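Local atomic coordinates of Cwp19 (Clostridioides difficile, PDB entry 5OQ3), a protein that carries a glycoside hydrolase TIM-barrel domain, the part described here, and probably hydrolyses bacterial cell-wall material. Residues P75-W88 with Y91-L105. Residues are numbered along the deposited sequence; the frame is centred on the assembly and turned at random.
Sequences PKSDALYKSNINPW and YLTGTQGKDPGYDPL. With EDO (1,2-ethanediol), chain C.
Two water molecules accept from the side-chain amide NE2 of Gln96, and both relay it to the facing segment. The first, 2.7 Å from NE2, donates to Lys76 O; the second, 2.9 Å from NE2, donates to Asp78 OD2, an oxygen also bonded to Ser89 OG. Gln96 can span this gap because CG lies opposite the backbone N (chi1 -165°) and the chain runs on extended, passing Pro87 CG on the way.

One residue further, direct bonding takes over: Gly97 N donates almost straight to Trp88 O (2.8 Å, 168°). Gly97 has positive phi in the type II turn Thr95-Lys98, and its O is joined to Trp88 N through another water. The Trp88 indole then forms the hydrophobic centre of the contact. Pro100 CD sits 3.6 Å from the centroid of its six-membered ring, and Asp99 CA covers the five-membered ring on the same face, two CH-pi contacts. Tyr81 O lies over the opposite face, with an ethanediol probably from the crystallisation liquor, its placement uncertain, while NE1 donates to a water near the ring plane.

Asp103 closes the far end. Its OD1 caps helix 104-114 by accepting from Leu105 N (3.1 Å), and OD2, held by Tyr182 OH, takes a weak bond from Lys82 N. Among the apolar side chains, Leu80 CG meets Leu92 CD1 at 3.9 Å, and Leu105 CD2 rests on Tyr81 CB.

The long connection after barrel strand 68-74 thus folds on itself before helix 104-114 completes the beta-alpha-beta crossover to strand 118-123. Its chemistry implies divided labour: one direct backbone bond and bridging waters carry the polar edge, CH-pi contacts hold the indole, and Asp103 orders the helix start, adding only a weak bond across.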
# COMPACT_ATOMS: atom_id res chain seq x y z
N PRO A 75 -5.91 1.23 -7.91
CA PRO A 75 -6.37 2.15 -6.90
C PRO A 75 -7.79 1.94 -6.44
O PRO A 75 -8.11 2.32 -5.31
CB PRO A 75 -6.25 3.51 -7.58
CG PRO A 75 -6.37 3.23 -9.03
CD PRO A 75 -5.65 1.92 -9.19
N LYS A 76 -8.63 1.31 -7.27
CA LYS A 76 -10.08 1.29 -7.02
C LYS A 76 -10.75 0.16 -7.81
O LYS A 76 -11.52 0.40 -8.75
CB LYS A 76 -10.67 2.65 -7.35
CG LYS A 76 -12.12 2.82 -6.97
CD LYS A 76 -12.61 4.16 -7.50
CE LYS A 76 -14.11 4.16 -7.56
NZ LYS A 76 -14.60 5.21 -8.47
N SER A 77 -10.42 -1.08 -7.42
CA SER A 77 -10.92 -2.31 -8.10
C SER A 77 -10.84 -2.20 -9.64
O SER A 77 -11.75 -2.61 -10.35
CB SER A 77 -12.36 -2.66 -7.68
OG SER A 77 -12.77 -3.88 -8.28
N ASP A 78 -9.71 -1.69 -10.10
CA ASP A 78 -9.52 -1.27 -11.48
C ASP A 78 -8.07 -1.54 -11.84
O ASP A 78 -7.32 -2.15 -11.05
CB ASP A 78 -9.95 0.18 -11.65
CG ASP A 78 -9.13 1.13 -10.77
OD1 ASP A 78 -8.26 0.65 -9.98
OD2 ASP A 78 -9.36 2.37 -10.90
N ALA A 79 -7.67 -1.10 -13.03
CA ALA A 79 -6.36 -1.50 -13.55
C ALA A 79 -5.78 -0.37 -14.38
O ALA A 79 -6.44 0.16 -15.28
CB ALA A 79 -6.48 -2.77 -14.38
N LEU A 80 -4.50 -0.07 -14.12
CA LEU A 80 -3.73 0.74 -15.04
C LEU A 80 -2.89 -0.17 -15.95
O LEU A 80 -1.72 0.08 -16.20
CB LEU A 80 -2.87 1.77 -14.29
CG LEU A 80 -3.69 2.94 -13.72
CD1 LEU A 80 -4.34 2.67 -12.38
CD2 LEU A 80 -2.90 4.23 -13.64
N TYR A 81 -3.52 -1.25 -16.43
CA TYR A 81 -2.87 -2.26 -17.26
C TYR A 81 -3.99 -3.00 -17.99
O TYR A 81 -5.15 -2.96 -17.55
CB TYR A 81 -2.05 -3.26 -16.45
CG TYR A 81 -2.79 -3.92 -15.29
CD1 TYR A 81 -2.87 -3.32 -14.03
CD2 TYR A 81 -3.43 -5.15 -15.44
CE1 TYR A 81 -3.53 -3.92 -12.98
CE2 TYR A 81 -4.09 -5.76 -14.40
CZ TYR A 81 -4.16 -5.14 -13.17
OH TYR A 81 -4.82 -5.75 -12.13
N LYS A 82 -3.62 -3.69 -19.06
CA LYS A 82 -4.54 -4.51 -19.84
C LYS A 82 -4.88 -5.76 -19.03
O LYS A 82 -3.99 -6.50 -18.57
CB LYS A 82 -3.91 -4.87 -21.17
CG LYS A 82 -4.84 -5.57 -22.12
CD LYS A 82 -4.25 -5.53 -23.53
CE LYS A 82 -5.25 -6.05 -24.54
NZ LYS A 82 -4.47 -6.33 -25.78
N SER A 83 -6.18 -6.00 -18.85
CA SER A 83 -6.69 -7.05 -17.96
C SER A 83 -7.90 -7.72 -18.60
O SER A 83 -8.70 -7.04 -19.24
CB SER A 83 -7.11 -6.44 -16.63
OG SER A 83 -7.61 -7.43 -15.74
N ASN A 84 -8.06 -9.01 -18.36
CA ASN A 84 -9.26 -9.76 -18.70
C ASN A 84 -10.15 -9.97 -17.44
O ASN A 84 -11.09 -10.75 -17.47
CB ASN A 84 -8.87 -11.13 -19.32
CG ASN A 84 -8.17 -11.00 -20.66
OD1 ASN A 84 -8.44 -10.09 -21.45
ND2 ASN A 84 -7.29 -11.96 -20.95
N ILE A 85 -9.83 -9.30 -16.34
CA ILE A 85 -10.53 -9.46 -15.05
C ILE A 85 -11.10 -8.11 -14.55
O ILE A 85 -12.25 -8.04 -14.11
CB ILE A 85 -9.57 -10.04 -13.96
CG1 ILE A 85 -8.93 -11.36 -14.44
CG2 ILE A 85 -10.30 -10.22 -12.63
CD1 ILE A 85 -7.79 -11.83 -13.55
N ASN A 86 -10.29 -7.06 -14.56
CA ASN A 86 -10.61 -5.81 -13.91
C ASN A 86 -10.67 -4.70 -14.93
O ASN A 86 -9.98 -4.73 -15.94
CB ASN A 86 -9.55 -5.50 -12.82
CG ASN A 86 -9.67 -6.45 -11.66
OD1 ASN A 86 -10.63 -6.40 -10.94
ND2 ASN A 86 -8.70 -7.36 -11.53
N PRO A 87 -11.52 -3.67 -14.69
CA PRO A 87 -11.76 -2.61 -15.68
C PRO A 87 -10.66 -1.57 -15.69
O PRO A 87 -10.03 -1.31 -14.66
CB PRO A 87 -13.03 -1.94 -15.15
CG PRO A 87 -12.95 -2.17 -13.66
CD PRO A 87 -12.42 -3.57 -13.53
N TRP A 88 -10.48 -0.89 -16.83
CA TRP A 88 -9.54 0.23 -16.90
C TRP A 88 -9.85 1.28 -15.85
O TRP A 88 -11.01 1.67 -15.66
CB TRP A 88 -9.55 0.91 -18.27
CG TRP A 88 -9.02 0.08 -19.41
CD1 TRP A 88 -9.74 -0.53 -20.40
CD2 TRP A 88 -7.65 -0.17 -19.68
NE1 TRP A 88 -8.88 -1.16 -21.27
CE2 TRP A 88 -7.59 -0.92 -20.87
CE3 TRP A 88 -6.45 0.21 -19.05
CZ2 TRP A 88 -6.37 -1.35 -21.43
CZ3 TRP A 88 -5.24 -0.23 -19.60
CH2 TRP A 88 -5.21 -0.98 -20.79
N TYR A 91 -8.81 6.86 -13.56
CA TYR A 91 -7.85 7.96 -13.36
C TYR A 91 -6.99 8.22 -14.60
O TYR A 91 -6.31 9.21 -14.65
CB TYR A 91 -7.01 7.76 -12.09
CG TYR A 91 -7.93 7.61 -10.87
CD1 TYR A 91 -8.73 8.68 -10.45
CD2 TYR A 91 -8.08 6.39 -10.22
CE1 TYR A 91 -9.62 8.52 -9.42
CE2 TYR A 91 -8.95 6.24 -9.15
CZ TYR A 91 -9.73 7.31 -8.75
OH TYR A 91 -10.63 7.16 -7.69
N LEU A 92 -7.05 7.35 -15.60
CA LEU A 92 -6.37 7.59 -16.88
C LEU A 92 -7.14 8.52 -17.81
O LEU A 92 -6.54 9.35 -18.49
CB LEU A 92 -6.10 6.25 -17.59
CG LEU A 92 -5.02 5.41 -16.88
CD1 LEU A 92 -5.11 3.94 -17.24
CD2 LEU A 92 -3.60 5.95 -17.18
N THR A 93 -8.45 8.31 -17.88
CA THR A 93 -9.32 9.03 -18.85
C THR A 93 -10.46 9.93 -18.27
O THR A 93 -10.97 10.77 -18.93
CB THR A 93 -10.01 8.03 -19.78
OG1 THR A 93 -10.86 7.19 -18.97
CG2 THR A 93 -8.96 7.20 -20.50
N GLY A 94 -10.78 9.61 -16.99
CA GLY A 94 -11.95 10.25 -16.35
C GLY A 94 -13.15 9.31 -16.29
O GLY A 94 -14.13 9.64 -15.64
N THR A 95 -13.09 8.18 -16.99
CA THR A 95 -14.22 7.23 -17.08
C THR A 95 -13.80 5.79 -16.79
O THR A 95 -12.93 5.25 -17.49
CB THR A 95 -14.84 7.30 -18.51
OG1 THR A 95 -15.22 8.65 -18.79
CG2 THR A 95 -16.04 6.38 -18.65
N GLN A 96 -14.41 5.15 -15.77
CA GLN A 96 -14.04 3.78 -15.44
C GLN A 96 -14.41 2.87 -16.60
O GLN A 96 -15.50 2.97 -17.16
CB GLN A 96 -14.64 3.24 -14.12
CG GLN A 96 -13.92 1.95 -13.65
CD GLN A 96 -14.50 1.38 -12.38
OE1 GLN A 96 -15.61 0.87 -12.38
NE2 GLN A 96 -13.75 1.45 -11.28
N GLY A 97 -13.49 2.00 -16.96
CA GLY A 97 -13.70 1.03 -17.99
C GLY A 97 -13.27 1.49 -19.37
O GLY A 97 -13.22 0.68 -20.28
N LYS A 98 -12.96 2.77 -19.52
CA LYS A 98 -12.60 3.33 -20.83
C LYS A 98 -11.15 3.01 -21.20
O LYS A 98 -10.24 3.36 -20.45
CB LYS A 98 -12.81 4.84 -20.87
CG LYS A 98 -12.48 5.45 -22.23
CD LYS A 98 -12.93 6.90 -22.38
CE LYS A 98 -12.49 7.45 -23.74
NZ LYS A 98 -13.10 8.76 -24.03
N ASP A 99 -10.95 2.39 -22.36
CA ASP A 99 -9.61 2.05 -22.85
C ASP A 99 -8.90 3.36 -23.14
O ASP A 99 -9.38 4.17 -23.93
CB ASP A 99 -9.72 1.19 -24.12
CG ASP A 99 -8.40 0.60 -24.56
OD1 ASP A 99 -7.37 1.25 -24.42
OD2 ASP A 99 -8.41 -0.54 -25.06
N PRO A 100 -7.72 3.58 -22.53
CA PRO A 100 -7.00 4.82 -22.79
C PRO A 100 -6.22 4.84 -24.11
O PRO A 100 -5.55 5.82 -24.41
CB PRO A 100 -6.05 4.93 -21.60
CG PRO A 100 -5.89 3.55 -21.09
CD PRO A 100 -7.03 2.73 -21.55
N GLY A 101 -6.30 3.75 -24.89
CA GLY A 101 -5.65 3.71 -26.20
C GLY A 101 -4.22 3.19 -26.15
O GLY A 101 -3.60 3.01 -27.18
N TYR A 102 -3.73 2.88 -24.94
CA TYR A 102 -2.45 2.22 -24.76
C TYR A 102 -2.48 1.55 -23.41
O TYR A 102 -3.31 1.88 -22.57
CB TYR A 102 -1.31 3.25 -24.81
CG TYR A 102 -1.11 4.13 -23.63
CD1 TYR A 102 -2.05 5.07 -23.27
CD2 TYR A 102 0.07 4.06 -22.87
CE1 TYR A 102 -1.87 5.89 -22.16
CE2 TYR A 102 0.29 4.91 -21.80
CZ TYR A 102 -0.69 5.80 -21.42
OH TYR A 102 -0.47 6.61 -20.31
N ASP A 103 -1.56 0.63 -23.18
CA ASP A 103 -1.42 -0.02 -21.88
C ASP A 103 -0.28 0.70 -21.17
O ASP A 103 0.86 0.60 -21.59
CB ASP A 103 -1.09 -1.49 -22.09
CG ASP A 103 -0.91 -2.25 -20.76
OD1 ASP A 103 -0.99 -1.65 -19.68
OD2 ASP A 103 -0.71 -3.47 -20.81
N PRO A 104 -0.56 1.45 -20.09
CA PRO A 104 0.54 2.18 -19.44
C PRO A 104 1.57 1.30 -18.76
O PRO A 104 2.73 1.70 -18.67
CB PRO A 104 -0.15 3.05 -18.38
CG PRO A 104 -1.60 2.94 -18.66
CD PRO A 104 -1.85 1.73 -19.47
N LEU A 105 1.18 0.12 -18.29
CA LEU A 105 2.07 -0.61 -17.39
C LEU A 105 3.44 -1.02 -17.97
O LEU A 105 4.45 -0.85 -17.29
CB LEU A 105 1.34 -1.79 -16.71
CG LEU A 105 2.11 -2.53 -15.64
CD1 LEU A 105 2.60 -1.58 -14.55
CD2 LEU A 105 1.28 -3.65 -15.02
C1 EDO C . -8.73 -3.39 -18.42
O1 EDO C . -7.79 -2.73 -17.61
C2 EDO C . -8.08 -3.84 -19.65
O2 EDO C . -8.21 -5.22 -19.86
O HOH W 1 -14.18 0.10 -8.96
O HOH W 2 -11.69 3.37 -11.74
O HOH W 3 -12.38 -1.94 -18.91
O HOH W 4 -10.52 -2.49 -23.23